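Local coordinates for folylpolyglutamate synthase protein FOLC (Mycobacterium tuberculosis, PDB 2VOR) that probably adds L-glutamate to dihydropteroate and extends the gamma-glutamyl tail of tetrahydrofolates at the expense of ATP, with magnesium as cofactor, at residues A[67-72]-A[170-175]; A[357-362]-A[392-397]; A[380-385]-A[408-413]. One frame throughout, in Å; residues are numbered along the deposited sequence.

Contact 1 (A[67-72]-A[170-175]); sequences IHIAGT and VAVVEV. With CO (cobalt (II) ion), chain D; ACP (phosphomethylphosphonic acid adenylate ester), chain B.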
loop_
_atom_site.group_PDB
_atom_site.type_symbol
_atom_site.label_atom_id
_atom_site.label_comp_id
_atom_site.label_asym_id
_atom_site.label_seq_id
_atom_site.Cartn_x
_atom_site.Cartn_y
_atom_site.Cartn_z
ATOM N N ILE A 67 8.212 -10.067 8.310
ATOM C CA ILE A 67 8.242 -10.150 6.900
ATOM C C ILE A 67 8.184 -8.661 6.488
ATOM O O ILE A 67 7.255 -7.945 6.871
ATOM C CB ILE A 67 7.041 -10.996 6.397
ATOM C CG1 ILE A 67 7.078 -12.434 7.015
ATOM C CG2 ILE A 67 6.908 -10.953 4.826
ATOM C CD1 ILE A 67 5.848 -13.289 6.624
ATOM N N HIS A 68 9.215 -8.196 5.770
ATOM C CA HIS A 68 9.505 -6.792 5.586
ATOM C C HIS A 68 9.291 -6.537 4.132
ATOM O O HIS A 68 9.745 -7.278 3.319
ATOM C CB HIS A 68 10.948 -6.530 5.995
ATOM C CG HIS A 68 11.256 -5.094 6.317
ATOM N ND1 HIS A 68 12.430 -4.717 6.922
ATOM C CD2 HIS A 68 10.557 -3.948 6.099
ATOM C CE1 HIS A 68 12.430 -3.404 7.095
ATOM N NE2 HIS A 68 11.301 -2.917 6.609
ATOM N N ILE A 69 8.538 -5.506 3.772
ATOM C CA ILE A 69 8.131 -5.288 2.396
ATOM C C ILE A 69 8.402 -3.846 1.885
ATOM O O ILE A 69 7.971 -2.872 2.511
ATOM C CB ILE A 69 6.570 -5.526 2.246
ATOM C CG1 ILE A 69 6.169 -6.857 2.902
ATOM C CG2 ILE A 69 6.157 -5.455 0.825
ATOM C CD1 ILE A 69 4.684 -6.998 3.229
ATOM N N ALA A 70 9.044 -3.748 0.701
ATOM C CA ALA A 70 9.499 -2.501 0.045
ATOM C C ALA A 70 9.085 -2.652 -1.371
ATOM O O ALA A 70 8.648 -3.711 -1.751
ATOM C CB ALA A 70 11.029 -2.367 0.143
ATOM N N GLY A 71 9.183 -1.616 -2.184
ATOM C CA GLY A 71 8.773 -1.721 -3.606
ATOM C C GLY A 71 8.033 -0.459 -3.893
ATOM O O GLY A 71 7.863 0.378 -3.003
ATOM N N THR A 72 7.573 -0.284 -5.124
ATOM C CA THR A 72 6.861 0.928 -5.459
ATOM C C THR A 72 5.352 0.730 -5.375
ATOM O O THR A 72 4.606 1.591 -4.861
ATOM C CB THR A 72 7.211 1.415 -6.928
ATOM O OG1 THR A 72 8.639 1.605 -7.033
ATOM C CG2 THR A 72 6.497 2.705 -7.272
ATOM N N VAL A 170 4.251 -13.040 14.643
ATOM C CA VAL A 170 4.917 -12.645 13.441
ATOM C C VAL A 170 4.455 -11.244 13.162
ATOM O O VAL A 170 3.284 -10.968 13.310
ATOM C CB VAL A 170 4.435 -13.437 12.189
ATOM C CG1 VAL A 170 5.293 -13.058 11.027
ATOM C CG2 VAL A 170 4.554 -14.930 12.374
ATOM N N ALA A 171 5.345 -10.377 12.680
ATOM C CA ALA A 171 4.996 -9.027 12.223
ATOM C C ALA A 171 5.188 -8.892 10.710
ATOM O O ALA A 171 6.151 -9.404 10.135
ATOM C CB ALA A 171 5.855 -7.983 12.944
ATOM N N VAL A 172 4.257 -8.191 10.078
ATOM C CA VAL A 172 4.337 -7.869 8.668
ATOM C C VAL A 172 4.520 -6.323 8.558
ATOM O O VAL A 172 3.661 -5.521 9.025
ATOM C CB VAL A 172 3.011 -8.227 8.016
ATOM C CG1 VAL A 172 3.107 -8.046 6.551
ATOM C CG2 VAL A 172 2.608 -9.697 8.390
ATOM N N VAL A 173 5.637 -5.926 7.958
ATOM C CA VAL A 173 6.138 -4.590 8.100
ATOM C C VAL A 173 6.374 -4.019 6.723
ATOM O O VAL A 173 7.282 -4.451 5.992
ATOM C CB VAL A 173 7.464 -4.544 8.873
ATOM C CG1 VAL A 173 7.807 -3.093 9.113
ATOM C CG2 VAL A 173 7.351 -5.251 10.191
ATOM N N GLU A 174 5.520 -3.086 6.362
ATOM C CA GLU A 174 5.681 -2.259 5.197
ATOM C C GLU A 174 6.625 -1.036 5.429
ATOM O O GLU A 174 6.559 -0.305 6.436
ATOM C CB GLU A 174 4.289 -1.779 4.737
ATOM C CG GLU A 174 4.343 -0.905 3.575
ATOM C CD GLU A 174 2.981 -0.411 3.153
ATOM O OE1 GLU A 174 1.893 -0.816 3.718
ATOM O OE2 GLU A 174 3.000 0.410 2.219
ATOM N N VAL A 175 7.527 -0.861 4.477
ATOM C CA VAL A 175 8.431 0.267 4.445
ATOM C C VAL A 175 7.633 1.579 4.277
ATOM O O VAL A 175 6.595 1.639 3.546
ATOM C CB VAL A 175 9.535 0.016 3.374
ATOM C CG1 VAL A 175 10.105 1.274 2.819
ATOM C CG2 VAL A 175 10.652 -0.850 4.002
HETATM CO CO CO D . 1.306 1.343 1.126
HETATM P PG ACP B . 0.367 3.268 -1.241
HETATM O O1G ACP B . -0.136 2.071 0.019
HETATM O O2G ACP B . 1.201 4.504 -0.820
HETATM O O3G ACP B . -0.901 3.611 -1.968
HETATM P PB ACP B . 1.593 0.652 -2.140
HETATM O O1B ACP B . 2.914 0.291 -2.687
HETATM O O2B ACP B . 1.519 0.281 -0.711
HETATM C C3B ACP B . 1.756 2.492 -2.134
HETATM P PA ACP B . -0.840 -0.561 -2.551
HETATM O O1A ACP B . -1.742 0.540 -1.885
HETATM O O2A ACP B . -1.424 -1.915 -2.884
HETATM O O3A ACP B . 0.548 0.100 -3.173
HETATM O "O5'" ACP B . -1.538 -0.080 -4.056
HETATM C "C5'" ACP B . -1.637 1.335 -4.562
HETATM C "C4'" ACP B . -2.258 1.411 -5.944
HETATM O "O4'" ACP B . -1.270 0.755 -6.771
HETATM C "C3'" ACP B . -3.456 0.469 -6.034
HETATM O "O3'" ACP B . -4.687 1.136 -5.803
HETATM C "C2'" ACP B . -3.428 -0.063 -7.462
HETATM O "O2'" ACP B . -3.967 0.890 -8.384
HETATM C "C1'" ACP B . -1.956 -0.092 -7.759
HETATM N N9 ACP B . -1.214 -1.385 -7.588
HETATM C C8 ACP B . -1.186 -2.225 -6.506
HETATM N N7 ACP B . -0.347 -3.249 -6.742
HETATM C C5 ACP B . 0.125 -3.069 -7.991
HETATM C C6 ACP B . 1.019 -3.768 -8.777
HETATM N N6 ACP B . 1.585 -4.893 -8.340
HETATM N N1 ACP B . 1.316 -3.259 -9.982
HETATM C C2 ACP B . 0.755 -2.165 -10.462
HETATM N N3 ACP B . -0.107 -1.464 -9.745
HETATM C C4 ACP B . -0.402 -1.887 -8.516
#
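Ile67 and Ile69 lie against strand 170-174 through both backbone and side chain, and with Val175 they account for much of the buried surface. Each isoleucine donates its N-H to one residue and accepts through its carbonyl from the residue two further on, the alternation of a parallel pair. Ile67 N gives to Ala171 O, and Val173 N returns to Ile67 O; Ile69 N then donates to Val173 O, and Val175 N closes the ladder on Ile69 O, all four bonds being 2.8 Å long. Ile69 carries CG1 anti to its carbonyl carbon (chi1 -49°) with the chain extended beyond, which lays CD1 obliquely across Val172 CG1 at 3.8 Å. Val82 and Ala79 of helix 75-88 cover this face. The strands are neighbours at the centre of the mixed sheet of the Mur ligase middle domain, a P-loop ATPase fold: strand 66-70 runs into the nucleotide-binding loop, and on the way Gly71 has a positive phi (138°) at which a side chain would jam against the preceding carbonyl O, which calls for glycine. Just past strand 170-174, Val175 points its side chain at strand 66-70, CB 3.4 Å from Ile69 O, while CG2 comes within 3.4 Å of His68 NE2. That nitrogen is hydrogen-bonded to Thr184 OG1, and Val173 O lies at the edge of the His68 ring, near its plane, 3.3 Å from CD2. One residue before Val175, the extended chain of Glu174 carries OE2 to the cobalt ion at 2.2 Å. O1G and O2B of the ATP analogue share this metal with Thr76 OG1 and Ser98 O, and the ion probably stands where magnesium sits in the working enzyme.

Contact 2 (A[357-362]-A[392-397]); sequences AGASAL and AALEPV. With ACP (phosphomethylphosphonic acid adenylate ester), chain B.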
loop_
_atom_site.group_PDB
_atom_site.type_symbol
_atom_site.label_atom_id
_atom_site.label_comp_id
_atom_site.label_asym_id
_atom_site.label_seq_id
_atom_site.Cartn_x
_atom_site.Cartn_y
_atom_site.Cartn_z
ATOM N N ALA A 357 2.311 3.550 -13.280
ATOM C CA ALA A 357 2.159 2.112 -13.276
ATOM C C ALA A 357 0.839 1.735 -12.573
ATOM O O ALA A 357 0.101 0.893 -13.056
ATOM C CB ALA A 357 3.359 1.476 -12.575
ATOM N N GLY A 358 0.517 2.377 -11.453
ATOM C CA GLY A 358 -0.760 2.133 -10.711
ATOM C C GLY A 358 -1.988 2.559 -11.527
ATOM O O GLY A 358 -2.977 1.863 -11.608
ATOM N N ALA A 359 -1.900 3.730 -12.123
ATOM C CA ALA A 359 -2.927 4.331 -13.013
ATOM C C ALA A 359 -3.204 3.427 -14.257
ATOM O O ALA A 359 -4.354 3.248 -14.747
ATOM C CB ALA A 359 -2.411 5.746 -13.453
ATOM N N SER A 360 -2.134 2.847 -14.762
ATOM C CA SER A 360 -2.249 2.027 -15.931
ATOM C C SER A 360 -2.789 0.623 -15.554
ATOM O O SER A 360 -3.456 -0.011 -16.361
ATOM C CB SER A 360 -0.896 1.989 -16.638
ATOM O OG SER A 360 -0.648 0.677 -17.126
ATOM N N ALA A 361 -2.533 0.163 -14.326
ATOM C CA ALA A 361 -3.110 -1.093 -13.804
ATOM C C ALA A 361 -4.588 -0.868 -13.515
ATOM O O ALA A 361 -5.428 -1.691 -13.851
ATOM C CB ALA A 361 -2.330 -1.600 -12.545
ATOM N N LEU A 362 -4.925 0.295 -12.950
ATOM C CA LEU A 362 -6.312 0.657 -12.824
ATOM C C LEU A 362 -7.094 0.677 -14.183
ATOM O O LEU A 362 -8.152 0.105 -14.260
ATOM C CB LEU A 362 -6.430 1.982 -12.081
ATOM C CG LEU A 362 -7.855 2.579 -12.080
ATOM C CD1 LEU A 362 -8.706 1.577 -11.254
ATOM C CD2 LEU A 362 -7.963 4.049 -11.533
ATOM N N ALA A 392 -2.305 10.338 -18.530
ATOM C CA ALA A 392 -2.178 9.672 -19.813
ATOM C C ALA A 392 -2.645 8.230 -19.737
ATOM O O ALA A 392 -3.260 7.722 -20.697
ATOM C CB ALA A 392 -0.764 9.778 -20.341
ATOM N N ALA A 393 -2.385 7.581 -18.596
ATOM C CA ALA A 393 -2.818 6.199 -18.369
ATOM C C ALA A 393 -4.327 6.055 -18.286
ATOM O O ALA A 393 -4.864 5.005 -18.662
ATOM C CB ALA A 393 -2.174 5.594 -17.088
ATOM N N LEU A 394 -5.017 7.111 -17.857
ATOM C CA LEU A 394 -6.447 7.020 -17.518
ATOM C C LEU A 394 -7.345 7.562 -18.598
ATOM O O LEU A 394 -8.559 7.273 -18.602
ATOM C CB LEU A 394 -6.742 7.795 -16.213
ATOM C CG LEU A 394 -6.117 7.194 -14.952
ATOM C CD1 LEU A 394 -6.339 8.060 -13.742
ATOM C CD2 LEU A 394 -6.748 5.918 -14.765
ATOM N N GLU A 395 -6.763 8.380 -19.487
ATOM C CA GLU A 395 -7.520 9.014 -20.566
ATOM C C GLU A 395 -8.224 8.031 -21.519
ATOM O O GLU A 395 -9.333 8.294 -22.007
ATOM C CB GLU A 395 -6.592 9.963 -21.365
ATOM C CG GLU A 395 -7.242 10.677 -22.555
ATOM C CD GLU A 395 -7.229 9.835 -23.830
ATOM O OE1 GLU A 395 -6.175 9.218 -24.136
ATOM O OE2 GLU A 395 -8.263 9.811 -24.554
ATOM N N PRO A 396 -7.582 6.894 -21.828
ATOM C CA PRO A 396 -8.364 6.048 -22.720
ATOM C C PRO A 396 -9.517 5.358 -22.020
ATOM O O PRO A 396 -10.276 4.729 -22.727
ATOM C CB PRO A 396 -7.371 4.984 -23.222
ATOM C CG PRO A 396 -6.131 5.174 -22.478
ATOM C CD PRO A 396 -6.192 6.442 -21.667
ATOM N N VAL A 397 -9.673 5.448 -20.675
ATOM C CA VAL A 397 -10.811 4.788 -20.034
ATOM C C VAL A 397 -11.869 5.681 -19.470
ATOM O O VAL A 397 -12.987 5.235 -19.281
ATOM C CB VAL A 397 -10.425 3.768 -18.924
ATOM C CG1 VAL A 397 -9.890 2.465 -19.540
ATOM C CG2 VAL A 397 -9.513 4.388 -17.875
HETATM P PG ACP B . 0.367 3.268 -1.241
HETATM O O1G ACP B . -0.136 2.071 0.019
HETATM O O2G ACP B . 1.201 4.504 -0.820
HETATM O O3G ACP B . -0.901 3.611 -1.968
HETATM P PB ACP B . 1.593 0.652 -2.140
HETATM O O1B ACP B . 2.914 0.291 -2.687
HETATM O O2B ACP B . 1.519 0.281 -0.711
HETATM C C3B ACP B . 1.756 2.492 -2.134
HETATM P PA ACP B . -0.840 -0.561 -2.551
HETATM O O1A ACP B . -1.742 0.540 -1.885
HETATM O O2A ACP B . -1.424 -1.915 -2.884
HETATM O O3A ACP B . 0.548 0.100 -3.173
HETATM O "O5'" ACP B . -1.538 -0.080 -4.056
HETATM C "C5'" ACP B . -1.637 1.335 -4.562
HETATM C "C4'" ACP B . -2.258 1.411 -5.944
HETATM O "O4'" ACP B . -1.270 0.755 -6.771
HETATM C "C3'" ACP B . -3.456 0.469 -6.034
HETATM O "O3'" ACP B . -4.687 1.136 -5.803
HETATM C "C2'" ACP B . -3.428 -0.063 -7.462
HETATM O "O2'" ACP B . -3.967 0.890 -8.384
HETATM C "C1'" ACP B . -1.956 -0.092 -7.759
HETATM N N9 ACP B . -1.214 -1.385 -7.588
HETATM C C8 ACP B . -1.186 -2.225 -6.506
HETATM N N7 ACP B . -0.347 -3.249 -6.742
HETATM C C5 ACP B . 0.125 -3.069 -7.991
HETATM C C6 ACP B . 1.019 -3.768 -8.777
HETATM N N6 ACP B . 1.585 -4.893 -8.340
HETATM N N1 ACP B . 1.316 -3.259 -9.982
HETATM C C2 ACP B . 0.755 -2.165 -10.462
HETATM N N3 ACP B . -0.107 -1.464 -9.745
HETATM C C4 ACP B . -0.402 -1.887 -8.516
#
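Ala393 meets helix 356-369 with its methyl group, which points at Ala359 and Ser360. Its CB lies 3.6 Å from Ala359 CB and equally far from Ser360 N, with the CB of Ser360 slightly farther off. With only a methyl on Ala393 and on Ala359, the backbones come close, CA of Ser360 and CA of Ala393 being 4.9 Å apart. Leu394, next in the chain, starts off to the side but bends back: with CG anti to its carbonyl carbon (chi1 -67°), CD2 reaches over to Ala359 O at 3.6 Å. The same methyl touches Leu362 CD2 at 3.9 Å, while CG rests on the CB of Ala359 at 4.3 Å. Leu362 is in turn packed against Val467 and Thr469 on strand 464-469 and against Asp351, an ADP-binding residue. Past the leucine the chain turns away from helix 356-369: Glu395 pairs instead with Arg429 in a salt bridge, and Val397 N bonds back to Leu394 O. On another side of helix 356-369, Ala361 CB lies 3.6 Å from N3 of the adenine. The contact is thus a small apolar seam between helix 356-369 and the end of helix 387-394, successive helices joined through strand 374-379 in the alpha/beta glutamate ligase domain of the Mur ligases, where the first helix borders the ATP-analogue site.

Contact 3 (A[380-385]-A[408-413]); sequences SVLGDK and SPRALD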
loop_
_atom_site.group_PDB
_atom_site.type_symbol
_atom_site.label_atom_id
_atom_site.label_comp_id
_atom_site.label_asym_id
_atom_site.label_seq_id
_atom_site.Cartn_x
_atom_site.Cartn_y
_atom_site.Cartn_z
ATOM N N SER A 380 -8.018 13.608 -7.631
ATOM C CA SER A 380 -7.190 14.580 -6.970
ATOM C C SER A 380 -5.844 13.947 -6.737
ATOM O O SER A 380 -5.758 12.802 -6.291
ATOM C CB SER A 380 -7.782 14.998 -5.644
ATOM O OG SER A 380 -7.068 16.085 -5.037
ATOM N N VAL A 381 -4.788 14.720 -6.996
ATOM C CA VAL A 381 -3.449 14.183 -7.008
ATOM C C VAL A 381 -2.560 15.068 -6.095
ATOM O O VAL A 381 -2.841 16.247 -5.934
ATOM C CB VAL A 381 -2.932 14.102 -8.503
ATOM C CG1 VAL A 381 -1.550 13.479 -8.553
ATOM C CG2 VAL A 381 -3.897 13.264 -9.382
ATOM N N LEU A 382 -1.551 14.484 -5.459
ATOM C CA LEU A 382 -0.545 15.228 -4.727
ATOM C C LEU A 382 0.562 15.777 -5.673
ATOM O O LEU A 382 0.858 15.186 -6.719
ATOM C CB LEU A 382 0.065 14.357 -3.605
ATOM C CG LEU A 382 -0.932 13.623 -2.708
ATOM C CD1 LEU A 382 -0.191 13.133 -1.508
ATOM C CD2 LEU A 382 -2.160 14.451 -2.308
ATOM N N GLY A 383 1.175 16.902 -5.298
ATOM C CA GLY A 383 2.138 17.613 -6.177
ATOM C C GLY A 383 3.492 16.936 -6.404
ATOM O O GLY A 383 4.261 17.360 -7.252
ATOM N N ASP A 384 3.825 15.893 -5.654
ATOM C CA ASP A 384 5.087 15.209 -5.913
ATOM C C ASP A 384 4.956 14.026 -6.884
ATOM O O ASP A 384 5.896 13.248 -7.034
ATOM C CB ASP A 384 5.753 14.761 -4.610
ATOM C CG ASP A 384 4.907 13.757 -3.861
ATOM O OD1 ASP A 384 3.684 13.987 -3.912
ATOM O OD2 ASP A 384 5.424 12.743 -3.282
ATOM N N LYS A 385 3.806 13.891 -7.548
ATOM C CA LYS A 385 3.565 12.688 -8.344
ATOM C C LYS A 385 3.858 12.999 -9.769
ATOM O O LYS A 385 3.919 14.188 -10.131
ATOM C CB LYS A 385 2.120 12.161 -8.254
ATOM C CG LYS A 385 1.729 11.510 -6.951
ATOM C CD LYS A 385 2.910 11.155 -6.080
ATOM C CE LYS A 385 2.408 10.442 -4.801
ATOM N NZ LYS A 385 3.468 10.036 -3.877
ATOM N N SER A 408 -5.920 17.464 1.357
ATOM C CA SER A 408 -4.532 17.447 1.841
ATOM C C SER A 408 -3.776 18.768 1.528
ATOM O O SER A 408 -3.922 19.327 0.441
ATOM C CB SER A 408 -3.788 16.225 1.249
ATOM O OG SER A 408 -2.389 16.424 1.121
ATOM N N PRO A 409 -2.947 19.249 2.481
ATOM C CA PRO A 409 -2.103 20.439 2.227
ATOM C C PRO A 409 -1.033 20.219 1.135
ATOM O O PRO A 409 -0.466 21.172 0.630
ATOM C CB PRO A 409 -1.420 20.676 3.584
ATOM C CG PRO A 409 -1.368 19.314 4.202
ATOM C CD PRO A 409 -2.695 18.681 3.818
ATOM N N ARG A 410 -0.796 18.965 0.769
ATOM C CA ARG A 410 0.192 18.580 -0.238
ATOM C C ARG A 410 -0.505 18.334 -1.582
ATOM O O ARG A 410 0.144 17.955 -2.572
ATOM C CB ARG A 410 0.913 17.289 0.202
ATOM C CG ARG A 410 1.987 17.400 1.286
ATOM C CD ARG A 410 2.546 16.006 1.619
ATOM N NE ARG A 410 2.851 15.218 0.402
ATOM C CZ ARG A 410 2.986 13.880 0.351
ATOM N NH1 ARG A 410 3.258 13.270 -0.805
ATOM N NH2 ARG A 410 2.835 13.138 1.443
ATOM N N ALA A 411 -1.825 18.530 -1.628
ATOM C CA ALA A 411 -2.540 18.352 -2.891
ATOM C C ALA A 411 -2.243 19.421 -3.932
ATOM O O ALA A 411 -1.959 20.587 -3.636
ATOM C CB ALA A 411 -4.032 18.213 -2.686
ATOM N N LEU A 412 -2.306 18.999 -5.172
ATOM C CA LEU A 412 -2.276 19.893 -6.313
ATOM C C LEU A 412 -3.545 20.736 -6.348
ATOM O O LEU A 412 -4.653 20.225 -6.154
ATOM C CB LEU A 412 -2.193 19.038 -7.558
ATOM C CG LEU A 412 -1.576 19.463 -8.877
ATOM C CD1 LEU A 412 -0.155 19.965 -8.715
ATOM C CD2 LEU A 412 -1.614 18.236 -9.787
ATOM N N ASP A 413 -3.388 22.039 -6.596
ATOM C CA ASP A 413 -4.533 22.948 -6.658
ATOM C C ASP A 413 -5.417 22.637 -7.898
ATOM O O ASP A 413 -4.932 22.174 -8.920
ATOM C CB ASP A 413 -4.051 24.417 -6.630
ATOM C CG ASP A 413 -2.768 24.614 -7.461
ATOM O OD1 ASP A 413 -1.861 23.720 -7.389
ATOM O OD2 ASP A 413 -2.671 25.643 -8.191
HETATM O O HOH W 1 -5.463 17.838 -6.698
#
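Arg410 sets out with CG anti to its carbonyl carbon (chi1 -77°) and bends at chi3 (46°), which carries its guanidinium back over Leu382 and on to Asp384. Leu382 CD1 lies against one face of that group, 3.5 Å from NH1, offset toward the rim. At the edge, NH1 makes a weak, salt-bridged hydrogen bond of 3.2 Å to Asp384 OD1, the carboxylate plane turned 73° from the guanidinium. Asp384 OD2 is held by His201 ND1 and, weakly, by Lys385 NZ, which also pairs with the metal-binding Asp200; the carboxylate thus probably offsets the two nearby cations. Between the backbones, Gly383 N bonds to Arg410 O at 3.1 Å and Leu412 N to Val381 O at 2.9 Å, a single bridge between Leu382 and Ala411. A water bridges Ser380 OG, Val381 N and Leu412 O. Ser408 OG takes the Arg410 N-H at 3.0 Å, an ST turn within the type I turn of residues 408-411. Two loops are so joined at the C-terminal ends of neighbouring parallel strands 374-379 and 400-403 of the glutamate ligase domain, on the side that faces the metal-binding residues Asp200 and His354.

In the fold
Contact 1 is wholly buried in the central ATPase domain, centred about 10 Å from the middle of the chain. Contacts 2 and 3 belong to the glutamate ligase domain, each centred about 18 Å out; contact 2 is also buried, whereas contact 3 is partly open to solvent. A regular backbone ladder suits the sheet interior; contact 2 relies on apolar side chains, and contact 3 mixes irregular backbone bonds with charge pairs. Helix 387-394 ties the latter two together, since its end packs in contact 2 and the loop before it supplies one side of contact 3. Contacts 1 and 2 touch the ATP analogue, and the Lys385 side chain of contact 3 lies about 7 Å away.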